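Local coordinates for protein alpha-galactosidase (Thermus thermophilus, PDB 6LCJ) that probably hydrolyses terminal alpha-galactosidic bonds in galacto-oligosaccharides, and assembles as a hexamer of chains each carrying a TIM-barrel domain, at residues P139-F144 and L461-F466; L179-E184 and E191-D196; F218-I223 and L228-W233; R385-R390 and E422-F427. All coordinates share one frame; numbering follows the deposited sequence.

Contact 1 of 4, residues P139-F144 and L461-F466; sequences PEEEVF and LGPYRF
Glu141, in the first turn of the helix that begins after Pro139, lies across from Pro463 in the tight turn between two antiparallel strands, with 7.7 Å between their CA atoms. The touch is light and made by two acidic side chains reaching over that gap. Glu141 is extended beyond CG and brings OE1 to the peptide link before the proline, 3.7 Å from Gly462 C and 3.9 Å from Pro463 CD. A proline nitrogen has no hydrogen to offer, and the contact is therefore one of van der Waals type. Glu140 comes to the other part of the ring: with CG anti to the backbone N (chi1 -154°), its extended chain meets the pyrrolidine at about a right angle, and OE2 rests 4.0 Å from Pro463 CG. Its other oxygen, OE1, forms a salt bridge with Arg97, which probably fixes the carboxylate's rotation. The proline ring is itself backed by Tyr464, over one face of whose ring Pro463 CB lies. Proline suits a turn because its phi is already restrained, and glycine suits position 462 because a CB there would collide with Pro463 CD. The turn is closed by Arg465 O, which accepts from Leu461 N at 2.8 Å and from Gly462 N at 3.2 Å. Helix 140-149 packs on strand 102-108 of the N-terminal beta domain through Val143 and Phe144, while strands 458-462 and 465-468 belong to the small C-terminal sheet; Trp58 of strand 56-59 touches both Glu140 and Tyr464, bridging the two.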
# COMPACT_ATOMS: atom_id res chain seq x y z
N PRO E 139 36.28 -33.79 -7.74
CA PRO E 139 36.20 -33.10 -9.04
C PRO E 139 34.78 -33.12 -9.58
O PRO E 139 34.06 -34.11 -9.44
CB PRO E 139 37.16 -33.91 -9.92
CG PRO E 139 38.08 -34.58 -8.98
CD PRO E 139 37.29 -34.86 -7.74
N GLU E 140 34.39 -32.00 -10.18
CA GLU E 140 33.03 -31.80 -10.66
C GLU E 140 32.52 -32.98 -11.48
O GLU E 140 31.46 -33.54 -11.20
CB GLU E 140 32.98 -30.51 -11.48
CG GLU E 140 31.64 -29.83 -11.53
CD GLU E 140 31.73 -28.45 -12.18
OE1 GLU E 140 32.19 -27.50 -11.50
OE2 GLU E 140 31.37 -28.33 -13.37
N GLU E 141 33.29 -33.39 -12.49
CA GLU E 141 32.81 -34.40 -13.43
C GLU E 141 32.71 -35.77 -12.78
O GLU E 141 31.78 -36.54 -13.07
CB GLU E 141 33.71 -34.43 -14.67
CG GLU E 141 33.25 -33.46 -15.77
CD GLU E 141 34.39 -33.03 -16.72
OE1 GLU E 141 34.93 -31.91 -16.53
OE2 GLU E 141 34.73 -33.81 -17.65
N GLU E 142 33.65 -36.12 -11.90
CA GLU E 142 33.56 -37.43 -11.28
C GLU E 142 32.36 -37.51 -10.35
O GLU E 142 31.65 -38.52 -10.31
CB GLU E 142 34.85 -37.76 -10.53
CG GLU E 142 34.94 -39.23 -10.04
CD GLU E 142 34.17 -40.26 -10.92
OE1 GLU E 142 34.46 -40.33 -12.15
OE2 GLU E 142 33.28 -40.98 -10.39
N VAL E 143 32.10 -36.43 -9.62
CA VAL E 143 31.07 -36.42 -8.60
C VAL E 143 29.68 -36.55 -9.23
O VAL E 143 28.83 -37.31 -8.75
CB VAL E 143 31.26 -35.14 -7.74
CG1 VAL E 143 30.06 -34.27 -7.71
CG2 VAL E 143 31.74 -35.49 -6.34
N PHE E 144 29.45 -35.90 -10.38
CA PHE E 144 28.17 -36.04 -11.07
C PHE E 144 28.04 -37.39 -11.75
O PHE E 144 26.94 -37.95 -11.83
CB PHE E 144 27.98 -34.91 -12.08
CG PHE E 144 27.44 -33.67 -11.47
CD1 PHE E 144 28.29 -32.74 -10.88
CD2 PHE E 144 26.07 -33.44 -11.45
CE1 PHE E 144 27.79 -31.60 -10.30
CE2 PHE E 144 25.54 -32.29 -10.88
CZ PHE E 144 26.41 -31.36 -10.30
N LEU E 461 37.13 -32.08 -22.40
CA LEU E 461 38.36 -31.62 -21.79
C LEU E 461 38.13 -30.85 -20.51
O LEU E 461 39.01 -30.80 -19.66
CB LEU E 461 39.14 -30.75 -22.78
CG LEU E 461 39.25 -31.40 -24.16
CD1 LEU E 461 39.80 -30.42 -25.18
CD2 LEU E 461 40.10 -32.66 -24.08
N GLY E 462 36.94 -30.26 -20.38
CA GLY E 462 36.56 -29.54 -19.19
C GLY E 462 35.07 -29.31 -19.22
O GLY E 462 34.36 -29.77 -20.12
N PRO E 463 34.55 -28.58 -18.22
CA PRO E 463 33.10 -28.34 -18.17
C PRO E 463 32.51 -27.71 -19.44
O PRO E 463 31.36 -28.00 -19.78
CB PRO E 463 32.96 -27.39 -16.96
CG PRO E 463 34.16 -27.72 -16.10
CD PRO E 463 35.27 -28.05 -17.05
N TYR E 464 33.27 -26.88 -20.15
CA TYR E 464 32.75 -26.20 -21.32
C TYR E 464 33.66 -26.35 -22.53
O TYR E 464 33.51 -25.63 -23.52
CB TYR E 464 32.51 -24.72 -21.01
CG TYR E 464 31.73 -24.57 -19.74
CD1 TYR E 464 30.42 -25.04 -19.65
CD2 TYR E 464 32.30 -24.02 -18.60
CE1 TYR E 464 29.69 -24.94 -18.48
CE2 TYR E 464 31.59 -23.91 -17.42
CZ TYR E 464 30.28 -24.37 -17.36
OH TYR E 464 29.56 -24.26 -16.18
N ARG E 465 34.59 -27.30 -22.48
CA ARG E 465 35.54 -27.51 -23.56
C ARG E 465 35.44 -28.95 -24.03
O ARG E 465 35.62 -29.88 -23.23
CB ARG E 465 36.96 -27.17 -23.12
CG ARG E 465 37.06 -25.92 -22.25
CD ARG E 465 38.36 -25.16 -22.51
NE ARG E 465 39.43 -26.02 -23.03
CZ ARG E 465 40.13 -26.89 -22.30
NH1 ARG E 465 39.87 -27.02 -21.00
NH2 ARG E 465 41.07 -27.63 -22.88
N PHE E 466 35.15 -29.13 -25.30
CA PHE E 466 35.13 -30.45 -25.90
C PHE E 466 36.15 -30.48 -27.03
O PHE E 466 36.56 -29.45 -27.56
CB PHE E 466 33.74 -30.81 -26.43
CG PHE E 466 32.68 -30.79 -25.37
CD1 PHE E 466 32.25 -29.59 -24.81
CD2 PHE E 466 32.11 -31.97 -24.93
CE1 PHE E 466 31.29 -29.57 -23.83
CE2 PHE E 466 31.14 -31.95 -23.95
CZ PHE E 466 30.73 -30.75 -23.40

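Contact 2 of 4, residues L179-E184 and E191-D196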
# COMPACT_ATOMS: atom_id res chain seq x y z
N LEU E 179 4.40 -35.62 -47.37
CA LEU E 179 4.70 -36.67 -48.33
C LEU E 179 5.79 -36.22 -49.31
O LEU E 179 6.65 -37.01 -49.69
CB LEU E 179 3.43 -37.10 -49.07
CG LEU E 179 2.54 -38.07 -48.27
CD1 LEU E 179 1.19 -38.26 -48.92
CD2 LEU E 179 3.23 -39.40 -48.05
N ARG E 180 5.78 -34.95 -49.70
CA ARG E 180 6.86 -34.47 -50.57
C ARG E 180 8.17 -34.40 -49.80
O ARG E 180 9.23 -34.79 -50.33
CB ARG E 180 6.50 -33.11 -51.16
CG ARG E 180 5.25 -33.16 -52.03
CD ARG E 180 5.12 -31.94 -52.90
NE ARG E 180 4.84 -30.76 -52.10
CZ ARG E 180 3.67 -30.53 -51.50
NH1 ARG E 180 2.67 -31.39 -51.62
NH2 ARG E 180 3.51 -29.42 -50.77
N VAL E 181 8.13 -33.91 -48.57
CA VAL E 181 9.34 -33.82 -47.77
C VAL E 181 9.89 -35.22 -47.50
O VAL E 181 11.10 -35.44 -47.54
CB VAL E 181 9.05 -33.04 -46.47
CG1 VAL E 181 10.21 -33.13 -45.51
CG2 VAL E 181 8.75 -31.59 -46.81
N LEU E 182 8.99 -36.18 -47.26
CA LEU E 182 9.40 -37.57 -47.03
C LEU E 182 10.21 -38.10 -48.19
O LEU E 182 11.25 -38.75 -48.00
CB LEU E 182 8.17 -38.44 -46.79
CG LEU E 182 8.36 -39.97 -46.76
CD1 LEU E 182 9.09 -40.45 -45.51
CD2 LEU E 182 7.03 -40.67 -46.89
N ASP E 183 9.78 -37.79 -49.42
CA ASP E 183 10.53 -38.16 -50.61
C ASP E 183 11.98 -37.68 -50.55
O ASP E 183 12.91 -38.46 -50.76
CB ASP E 183 9.84 -37.58 -51.84
CG ASP E 183 9.71 -38.58 -52.95
OD1 ASP E 183 9.87 -39.79 -52.64
OD2 ASP E 183 9.47 -38.17 -54.11
N GLU E 184 12.18 -36.39 -50.26
CA GLU E 184 13.54 -35.87 -50.19
C GLU E 184 14.29 -36.40 -48.98
O GLU E 184 15.49 -36.69 -49.06
CB GLU E 184 13.51 -34.35 -50.15
CG GLU E 184 12.68 -33.76 -51.25
CD GLU E 184 13.51 -32.92 -52.16
OE1 GLU E 184 13.03 -31.83 -52.58
OE2 GLU E 184 14.67 -33.33 -52.44
N GLU E 191 16.72 -42.57 -39.79
CA GLU E 191 16.03 -43.78 -39.37
C GLU E 191 14.59 -43.55 -38.96
O GLU E 191 13.82 -44.52 -38.93
CB GLU E 191 16.78 -44.45 -38.21
CG GLU E 191 18.27 -44.14 -38.23
CD GLU E 191 19.05 -44.91 -37.20
OE1 GLU E 191 19.51 -44.30 -36.21
OE2 GLU E 191 19.21 -46.13 -37.38
N VAL E 192 14.20 -42.32 -38.64
CA VAL E 192 12.86 -41.98 -38.17
C VAL E 192 12.40 -40.72 -38.88
O VAL E 192 13.16 -39.76 -39.00
CB VAL E 192 12.82 -41.77 -36.64
CG1 VAL E 192 11.39 -41.59 -36.14
CG2 VAL E 192 13.52 -42.89 -35.89
N PHE E 193 11.15 -40.72 -39.35
CA PHE E 193 10.50 -39.53 -39.89
C PHE E 193 9.37 -39.19 -38.92
O PHE E 193 8.37 -39.92 -38.85
CB PHE E 193 9.97 -39.80 -41.29
CG PHE E 193 9.43 -38.59 -41.98
CD1 PHE E 193 8.13 -38.16 -41.75
CD2 PHE E 193 10.22 -37.86 -42.87
CE1 PHE E 193 7.62 -37.04 -42.39
CE2 PHE E 193 9.71 -36.74 -43.52
CZ PHE E 193 8.41 -36.33 -43.28
N GLN E 194 9.52 -38.09 -38.18
CA GLN E 194 8.65 -37.81 -37.03
C GLN E 194 7.77 -36.60 -37.30
O GLN E 194 8.27 -35.51 -37.54
CB GLN E 194 9.47 -37.60 -35.77
CG GLN E 194 8.61 -37.50 -34.50
CD GLN E 194 8.84 -36.19 -33.78
OE1 GLN E 194 9.98 -35.86 -33.41
NE2 GLN E 194 7.77 -35.41 -33.59
N ILE E 195 6.45 -36.82 -37.25
CA ILE E 195 5.45 -35.76 -37.39
C ILE E 195 5.23 -35.12 -36.03
O ILE E 195 4.91 -35.81 -35.05
CB ILE E 195 4.13 -36.32 -37.95
CG1 ILE E 195 4.34 -36.86 -39.34
CG2 ILE E 195 3.05 -35.26 -38.00
CD1 ILE E 195 3.57 -38.09 -39.57
N ASP E 196 5.36 -33.80 -35.96
CA ASP E 196 5.28 -33.13 -34.69
C ASP E 196 3.91 -32.46 -34.52
O ASP E 196 2.91 -32.88 -35.12
CB ASP E 196 6.43 -32.12 -34.56
CG ASP E 196 6.85 -31.89 -33.12
OD1 ASP E 196 6.37 -30.89 -32.51
OD2 ASP E 196 7.69 -32.68 -32.61
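Phe193 pushes its ring from the strand against Leu182 and Val181 of the helix, which meet it one over a face, the other at the edge. The phenylalanine CG stands anti to the backbone N (chi1 -173°), a setting that carries the ring straight out toward the helix until CE2 is 3.6 Å from Leu182 CA, close against the helix backbone. Leu182 then turns its CD1 over one face of the ring in a CH-pi contact, 4.2 Å from the centroid and displaced toward the rim. Val181 works at the edge instead: its CG1 lies near the ring plane, 4.2 Å from Phe193 CE2, and the two side chains cross at about a right angle. Helix 175-185 is the connection of a beta-alpha-beta crossover in the TIM barrel, running from strand 161-164 to its neighbour 192-195, and Phe193 is a large, flat apolar filler for the layer between strands and helix; it also stacks on Trp163. With an alanine in place of Phe193, Leu182 CD1 and Val181 CG1 would probably lose the ring they rest on, and a gap would open between helix and strand. On the side of the strand turned from the helix, Gln194 NE2 donates to Asp196 OD2 (2.9 Å, 164° at the hydrogen), arriving on the anti side of the carboxylate. Asp196 OD2 also forms a salt bridge with Lys302.

Contact 3 of 4, residues F218-I223 and L228-W233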
# COMPACT_ATOMS: atom_id res chain seq x y z
N PHE E 218 -2.17 -44.09 -42.69
CA PHE E 218 -1.71 -44.06 -44.07
C PHE E 218 -0.34 -43.40 -44.18
O PHE E 218 0.59 -43.95 -44.79
CB PHE E 218 -2.73 -43.32 -44.93
CG PHE E 218 -2.19 -42.81 -46.22
CD1 PHE E 218 -2.01 -43.68 -47.30
CD2 PHE E 218 -1.87 -41.47 -46.38
CE1 PHE E 218 -1.51 -43.21 -48.51
CE2 PHE E 218 -1.37 -40.99 -47.58
CZ PHE E 218 -1.18 -41.87 -48.65
N LEU E 219 -0.20 -42.21 -43.59
CA LEU E 219 1.08 -41.51 -43.53
C LEU E 219 2.19 -42.41 -43.01
O LEU E 219 3.30 -42.43 -43.56
CB LEU E 219 0.94 -40.28 -42.65
CG LEU E 219 1.77 -39.05 -42.99
CD1 LEU E 219 1.68 -38.73 -44.47
CD2 LEU E 219 1.26 -37.91 -42.15
N ALA E 220 1.93 -43.16 -41.94
CA ALA E 220 2.99 -44.00 -41.39
C ALA E 220 3.37 -45.13 -42.33
O ALA E 220 4.54 -45.53 -42.37
CB ALA E 220 2.58 -44.57 -40.03
N GLU E 221 2.41 -45.65 -43.11
CA GLU E 221 2.74 -46.75 -44.02
C GLU E 221 3.58 -46.26 -45.19
O GLU E 221 4.51 -46.95 -45.62
CB GLU E 221 1.46 -47.43 -44.50
CG GLU E 221 1.69 -48.60 -45.47
CD GLU E 221 2.77 -49.59 -45.01
OE1 GLU E 221 2.85 -49.90 -43.79
OE2 GLU E 221 3.55 -50.06 -45.87
N ARG E 222 3.27 -45.06 -45.71
CA ARG E 222 4.15 -44.43 -46.69
C ARG E 222 5.56 -44.23 -46.14
O ARG E 222 6.55 -44.39 -46.87
CB ARG E 222 3.56 -43.08 -47.13
CG ARG E 222 2.21 -43.19 -47.84
CD ARG E 222 2.34 -43.61 -49.31
NE ARG E 222 1.59 -42.73 -50.20
CZ ARG E 222 2.13 -41.79 -51.00
NH1 ARG E 222 3.45 -41.61 -51.02
NH2 ARG E 222 1.35 -41.04 -51.77
N ILE E 223 5.68 -43.89 -44.85
CA ILE E 223 7.00 -43.67 -44.24
C ILE E 223 7.77 -44.98 -44.15
O ILE E 223 8.97 -45.03 -44.43
CB ILE E 223 6.86 -43.01 -42.86
CG1 ILE E 223 6.36 -41.58 -42.98
CG2 ILE E 223 8.18 -43.03 -42.11
CD1 ILE E 223 5.80 -41.07 -41.69
N LEU E 228 11.78 -46.05 -43.40
CA LEU E 228 11.88 -45.22 -42.21
C LEU E 228 10.83 -45.61 -41.19
O LEU E 228 9.68 -45.90 -41.54
CB LEU E 228 11.73 -43.74 -42.57
CG LEU E 228 12.89 -43.11 -43.34
CD1 LEU E 228 12.44 -41.84 -44.04
CD2 LEU E 228 14.00 -42.82 -42.38
N ARG E 229 11.23 -45.62 -39.92
CA ARG E 229 10.26 -45.69 -38.84
C ARG E 229 9.48 -44.39 -38.76
O ARG E 229 9.99 -43.30 -39.06
CB ARG E 229 10.97 -45.93 -37.50
CG ARG E 229 11.72 -47.24 -37.41
CD ARG E 229 12.65 -47.22 -36.21
NE ARG E 229 11.91 -47.14 -34.96
CZ ARG E 229 12.46 -47.29 -33.76
NH1 ARG E 229 13.76 -47.52 -33.64
NH2 ARG E 229 11.70 -47.21 -32.67
N ALA E 230 8.23 -44.50 -38.34
CA ALA E 230 7.32 -43.36 -38.28
C ALA E 230 7.22 -42.84 -36.85
O ALA E 230 7.08 -43.63 -35.91
CB ALA E 230 5.94 -43.76 -38.81
N GLY E 231 7.29 -41.52 -36.69
CA GLY E 231 7.28 -40.89 -35.38
C GLY E 231 6.12 -39.92 -35.27
O GLY E 231 5.77 -39.25 -36.24
N LEU E 232 5.52 -39.85 -34.07
CA LEU E 232 4.38 -38.98 -33.83
C LEU E 232 4.51 -38.31 -32.46
O LEU E 232 5.09 -38.88 -31.52
CB LEU E 232 3.06 -39.77 -33.93
CG LEU E 232 1.71 -39.05 -34.03
CD1 LEU E 232 1.57 -38.23 -35.29
CD2 LEU E 232 0.58 -40.08 -33.96
N TRP E 233 3.95 -37.11 -32.36
CA TRP E 233 4.04 -36.22 -31.21
C TRP E 233 2.70 -36.14 -30.48
O TRP E 233 1.66 -35.96 -31.11
CB TRP E 233 4.43 -34.81 -31.68
CG TRP E 233 4.44 -33.70 -30.66
CD1 TRP E 233 5.51 -33.26 -29.94
CD2 TRP E 233 3.33 -32.86 -30.27
NE1 TRP E 233 5.15 -32.21 -29.13
CE2 TRP E 233 3.82 -31.95 -29.31
CE3 TRP E 233 1.99 -32.80 -30.64
CZ2 TRP E 233 3.00 -30.99 -28.71
CZ3 TRP E 233 1.17 -31.84 -30.04
CH2 TRP E 233 1.68 -30.96 -29.09
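Leu228 N donates to Ile223 O at 3.2 Å, the one hydrogen bond between these segments; it is bent, with 150° at the hydrogen, and the donor stands 27° off the carbonyl plane. The bond ties the residue just before the strand to the C-terminal part of the helix. Beside it Ile223 does most of the apolar work. With CG1 beside the backbone N (chi1 -69°), CG2 is left anti to it, where it meets Leu228 CB at 3.6 Å and also rests against the carbonyl oxygens of Leu228 and Arg229. The other branch, reaching through CG1, sets CD1 3.9 Å from Ala230 CB. A beta-branched residue suits this place, since CG2 lies over the backbone of 228-230 and the CB of Leu228 while CD1 reaches the methyl of Ala230. Helix 216-224 is the helix of the beta-alpha-beta crossover from strand 192-195 to strand 229-234 in the TIM barrel, and the short segments run roughly antiparallel at 144°, with 7.4 Å between axes at closest approach. The two alanines suit so close an approach: Ala220 CB meets Ala230 CB at 3.7 Å, methyl to methyl. Both also touch Tyr298 of strand 298-303. Arg229 points away from the helix, its NH2 bonded to Asp299 O, while Leu228 and Ile223 reach Leu182 of helix 175-185, carrying the apolar layer on to the preceding helix of the barrel.

Contact 4 of 4, residues R385-R390 and E422-F427; sequences RSTLHR and EALAHF
Leu388 and Leu424 stand nearest across two helical segments, their CA atoms 8.2 Å apart, and the backbones are bridged by side chains alone. Leu424 points toward the other helix and brings both of its methyl groups into the contact. CD1 lies against Thr387 CG2 at 3.7 Å, the two side chains sliding past each other in opposite directions, and near Leu388 CG, while CD2 touches Leu388 CD2 at 4.1 Å where the two leucine chains cross at about a right angle. The threonine is turned to serve both of its natures: chi1 -64° puts OG1 beside the backbone N and leaves CG2 anti to it, facing Leu424, and OG1 bonds to Ala383 O one turn earlier, satisfying a hydroxyl in a buried place. A forked leucine suits position 424, since its fork lets it reach both residues. In the barrel these helices follow one another: helix 380-388 belongs to the connection between strands 352-354 and 398-400, and helix 415-428 to the one leading from strand 398-400 to strand 431-433, so the contact packs helices of two successive connections against each other. His389 N and Arg390 N bond to Ser386 O and Thr387 O, each three residues back, and the imidazole of His389 folds onto the preceding turn, where ND1 gives a 2.6 Å bond to Arg385 O, nearly in line with that carbonyl and in the ring plane. Its NE2 is bonded to Tyr464 OH, and Leu388 also packs on Phe466, whose ring meets Phe427 edge to face.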
# COMPACT_ATOMS: atom_id res chain seq x y z
N ARG E 385 22.71 -23.83 -22.86
CA ARG E 385 23.10 -23.61 -21.47
C ARG E 385 22.62 -24.74 -20.55
O ARG E 385 23.37 -25.20 -19.69
CB ARG E 385 22.59 -22.27 -20.95
CG ARG E 385 22.95 -22.03 -19.48
CD ARG E 385 22.86 -20.55 -19.09
NE ARG E 385 21.48 -20.13 -19.26
CZ ARG E 385 21.07 -19.28 -20.20
NH1 ARG E 385 21.94 -18.70 -21.03
NH2 ARG E 385 19.78 -19.01 -20.30
N SER E 386 21.37 -25.18 -20.72
CA SER E 386 20.84 -26.21 -19.83
C SER E 386 21.34 -27.60 -20.20
O SER E 386 21.64 -28.41 -19.32
CB SER E 386 19.31 -26.17 -19.83
OG SER E 386 18.84 -25.06 -19.07
N THR E 387 21.41 -27.88 -21.50
CA THR E 387 21.94 -29.16 -21.97
C THR E 387 23.36 -29.40 -21.47
O THR E 387 23.68 -30.48 -20.95
CB THR E 387 21.90 -29.20 -23.49
OG1 THR E 387 20.55 -29.14 -23.93
CG2 THR E 387 22.58 -30.46 -24.04
N LEU E 388 24.22 -28.39 -21.60
CA LEU E 388 25.60 -28.55 -21.16
C LEU E 388 25.70 -28.98 -19.70
O LEU E 388 26.68 -29.64 -19.32
CB LEU E 388 26.37 -27.24 -21.37
CG LEU E 388 26.89 -27.02 -22.78
CD1 LEU E 388 27.20 -25.55 -23.03
CD2 LEU E 388 28.10 -27.90 -23.03
N HIS E 389 24.72 -28.64 -18.87
CA HIS E 389 24.78 -29.00 -17.45
C HIS E 389 24.00 -30.25 -17.12
O HIS E 389 23.82 -30.57 -15.95
CB HIS E 389 24.29 -27.84 -16.58
CG HIS E 389 25.13 -26.61 -16.70
ND1 HIS E 389 24.97 -25.71 -17.73
CD2 HIS E 389 26.13 -26.14 -15.93
CE1 HIS E 389 25.84 -24.72 -17.58
NE2 HIS E 389 26.55 -24.96 -16.49
N ARG E 390 23.52 -30.97 -18.14
CA ARG E 390 22.80 -32.21 -17.91
C ARG E 390 23.41 -33.38 -18.67
O ARG E 390 22.77 -34.43 -18.78
CB ARG E 390 21.32 -32.02 -18.27
CG ARG E 390 20.56 -31.23 -17.23
CD ARG E 390 19.15 -30.92 -17.67
NE ARG E 390 18.31 -30.50 -16.55
CZ ARG E 390 17.26 -29.69 -16.68
NH1 ARG E 390 16.93 -29.24 -17.89
NH2 ARG E 390 16.53 -29.34 -15.63
N GLU E 422 25.77 -28.62 -33.28
CA GLU E 422 26.17 -29.86 -33.94
C GLU E 422 27.12 -30.68 -33.07
O GLU E 422 27.02 -31.91 -33.02
CB GLU E 422 26.82 -29.54 -35.28
CG GLU E 422 26.98 -30.74 -36.17
CD GLU E 422 27.98 -30.49 -37.27
OE1 GLU E 422 27.58 -29.93 -38.30
OE2 GLU E 422 29.17 -30.85 -37.10
N ALA E 423 28.05 -30.01 -32.37
CA ALA E 423 29.02 -30.72 -31.54
C ALA E 423 28.34 -31.47 -30.40
O ALA E 423 28.76 -32.59 -30.05
CB ALA E 423 30.06 -29.75 -31.00
N LEU E 424 27.30 -30.88 -29.80
CA LEU E 424 26.59 -31.57 -28.73
C LEU E 424 25.81 -32.79 -29.23
O LEU E 424 25.66 -33.76 -28.50
CB LEU E 424 25.65 -30.61 -28.00
CG LEU E 424 26.31 -29.61 -27.05
CD1 LEU E 424 25.29 -29.06 -26.08
CD2 LEU E 424 27.47 -30.23 -26.30
N ALA E 425 25.31 -32.75 -30.48
CA ALA E 425 24.73 -33.96 -31.06
C ALA E 425 25.78 -35.06 -31.23
O ALA E 425 25.51 -36.23 -30.95
CB ALA E 425 24.09 -33.64 -32.41
N HIS E 426 26.98 -34.71 -31.68
CA HIS E 426 28.04 -35.71 -31.76
C HIS E 426 28.37 -36.27 -30.38
O HIS E 426 28.50 -37.49 -30.22
CB HIS E 426 29.29 -35.12 -32.40
CG HIS E 426 29.20 -34.93 -33.88
ND1 HIS E 426 28.82 -35.94 -34.73
CD2 HIS E 426 29.47 -33.86 -34.66
CE1 HIS E 426 28.84 -35.50 -35.98
NE2 HIS E 426 29.24 -34.24 -35.96
N PHE E 427 28.47 -35.41 -29.37
CA PHE E 427 28.83 -35.90 -28.04
C PHE E 427 27.76 -36.83 -27.47
O PHE E 427 28.06 -37.89 -26.93
CB PHE E 427 29.07 -34.71 -27.11
CG PHE E 427 29.59 -35.11 -25.76
CD1 PHE E 427 30.92 -35.44 -25.57
CD2 PHE E 427 28.74 -35.14 -24.66
CE1 PHE E 427 31.40 -35.79 -24.33
CE2 PHE E 427 29.22 -35.49 -23.41
CZ PHE E 427 30.55 -35.82 -23.25

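Contacts 2 and 3 are buried neighbours, their centres 8 Å apart, and each sets a helix against one of two adjacent strands of the barrel sheet; Phe193 N and Arg229 O are probably hydrogen-bonded between those strands, 2.8 Å apart. Contact 4 is equally buried but joins helix to helix, and it is the contact nearest the centre of the chain. Contact 1 is the more exposed and polar one, carboxylates against a proline turn, where the others are mainly apolar, contact 3 adding a backbone hydrogen bond. It is also the long-range closure: contacts 2, 3 and 4 all fall within the chain it spans. Contacts 1 and 4 meet through the C-terminal hairpin, whereas contact 2 lies about 21 Å from contact 1 at nearest atoms.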